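Local coordinates for protein spore germination lipase LipC (Metagenome, PDB 6NKD) that is thought to act as a GDSL-family lipase that hydrolyses lipid esters, probably in spore germination, at residues T2-A7 / V69-V74. Residues are numbered along the deposited sequence; the frame is centred on the assembly and turned at random.
Sequences TLQYTA and VKKADV
Leu3 meets Asp73 where strand 3-9 runs beside strand 74-77 in the parallel sheet of the SGNH-hydrolase alpha/beta fold. Its CD2 touches OD2 of Asp73, and the two side chains cross at about a right angle. The same OD2 accepts a hydrogen bond from Gln4 N at 3.1 Å, with the donor 49° out of the carboxylate plane. Asp73 CG lies anti to its carbonyl carbon (chi1 -51°), which turns the carboxylate back to that N-H. Gln4 O in turn accepts a hydrogen bond from Asp73 N at 2.7 Å, so backbone and side chain of Asp73 both hold Gln4. Replacing the aspartate by an alanine is likely to leave Gln4 N without its carboxylate acceptor. The Gln4 side chain runs alongside Lys71, whose NZ is hydrogen-bonded to Gln68 OE1. On the other side of strand 3-9, Tyr5 and Leu3 share backbone hydrogen bonds with Ser42. The Tyr5 ring meets Val74 by its edge, CD1 to CG1 3.6 Å, and its hydroxyl is hydrogen-bonded to Thr76 OG1. Thr6 CG2 packs on Ala72 CB, in the link between helix 63-71 and strand 74-77. Thr6 N gives a hydrogen bond to Val74 O at 3.1 Å.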
# COMPACT_ATOMS: atom_id res chain seq x y z
N THR A 2 33.00 5.09 -0.22
CA THR A 2 31.56 4.92 -0.32
C THR A 2 31.02 5.50 -1.62
O THR A 2 31.19 6.69 -1.90
CB THR A 2 30.83 5.58 0.87
OG1 THR A 2 31.22 4.94 2.09
CG2 THR A 2 29.32 5.47 0.70
N LEU A 3 30.37 4.65 -2.41
CA LEU A 3 29.81 5.07 -3.69
C LEU A 3 28.36 5.51 -3.52
O LEU A 3 27.62 4.96 -2.70
CB LEU A 3 29.88 3.93 -4.71
CG LEU A 3 31.28 3.41 -5.06
CD1 LEU A 3 31.18 2.23 -6.00
CD2 LEU A 3 32.13 4.51 -5.66
N GLN A 4 27.97 6.52 -4.29
CA GLN A 4 26.61 7.05 -4.28
C GLN A 4 25.93 6.66 -5.58
O GLN A 4 26.41 7.02 -6.66
CB GLN A 4 26.61 8.57 -4.09
CG GLN A 4 25.45 9.10 -3.27
CD GLN A 4 25.69 8.98 -1.77
OE1 GLN A 4 26.75 8.52 -1.33
NE2 GLN A 4 24.70 9.38 -0.98
N TYR A 5 24.83 5.93 -5.48
CA TYR A 5 24.09 5.45 -6.64
C TYR A 5 22.66 5.98 -6.55
O TYR A 5 21.91 5.60 -5.64
CB TYR A 5 24.12 3.92 -6.71
CG TYR A 5 23.04 3.30 -7.57
CD1 TYR A 5 22.83 3.72 -8.88
CD2 TYR A 5 22.25 2.26 -7.08
CE1 TYR A 5 21.84 3.15 -9.66
CE2 TYR A 5 21.27 1.68 -7.86
CZ TYR A 5 21.07 2.13 -9.15
OH TYR A 5 20.09 1.55 -9.93
N THR A 6 22.29 6.84 -7.49
CA THR A 6 20.94 7.37 -7.57
C THR A 6 20.17 6.64 -8.67
O THR A 6 20.75 6.20 -9.67
CB THR A 6 20.93 8.88 -7.82
OG1 THR A 6 19.68 9.43 -7.41
CG2 THR A 6 21.15 9.20 -9.29
N ALA A 7 18.86 6.50 -8.47
CA ALA A 7 18.01 5.78 -9.40
C ALA A 7 16.74 6.57 -9.64
O ALA A 7 16.07 6.97 -8.69
CB ALA A 7 17.68 4.37 -8.88
N VAL A 69 22.00 13.75 -7.79
CA VAL A 69 22.50 13.41 -9.12
C VAL A 69 23.95 13.85 -9.27
O VAL A 69 24.77 13.14 -9.87
CB VAL A 69 21.60 14.04 -10.20
CG1 VAL A 69 22.25 13.93 -11.57
CG2 VAL A 69 20.24 13.36 -10.21
N LYS A 70 24.30 15.02 -8.72
CA LYS A 70 25.67 15.50 -8.82
C LYS A 70 26.64 14.58 -8.07
O LYS A 70 27.74 14.31 -8.55
CB LYS A 70 25.77 16.92 -8.28
CG LYS A 70 27.16 17.52 -8.35
CD LYS A 70 27.20 18.90 -7.72
CE LYS A 70 28.57 19.53 -7.85
NZ LYS A 70 28.95 19.71 -9.28
N LYS A 71 26.23 14.09 -6.90
CA LYS A 71 27.06 13.19 -6.12
C LYS A 71 27.04 11.76 -6.65
O LYS A 71 27.87 10.95 -6.23
CB LYS A 71 26.60 13.18 -4.66
CG LYS A 71 26.58 14.55 -4.00
CD LYS A 71 26.01 14.48 -2.58
CE LYS A 71 24.54 14.05 -2.59
NZ LYS A 71 24.37 12.57 -2.45
N ALA A 72 26.12 11.43 -7.55
CA ALA A 72 25.94 10.06 -7.99
C ALA A 72 27.10 9.60 -8.87
O ALA A 72 27.45 10.27 -9.84
CB ALA A 72 24.62 9.90 -8.74
N ASP A 73 27.69 8.46 -8.52
CA ASP A 73 28.67 7.81 -9.37
C ASP A 73 28.02 6.90 -10.41
O ASP A 73 28.63 6.64 -11.45
CB ASP A 73 29.64 6.98 -8.52
CG ASP A 73 30.23 7.78 -7.37
OD1 ASP A 73 30.60 8.96 -7.59
OD2 ASP A 73 30.32 7.24 -6.25
N VAL A 74 26.81 6.42 -10.13
CA VAL A 74 26.05 5.58 -11.05
C VAL A 74 24.62 6.09 -11.07
O VAL A 74 24.05 6.38 -10.01
CB VAL A 74 26.09 4.09 -10.63
CG1 VAL A 74 25.22 3.25 -11.56
CG2 VAL A 74 27.52 3.57 -10.62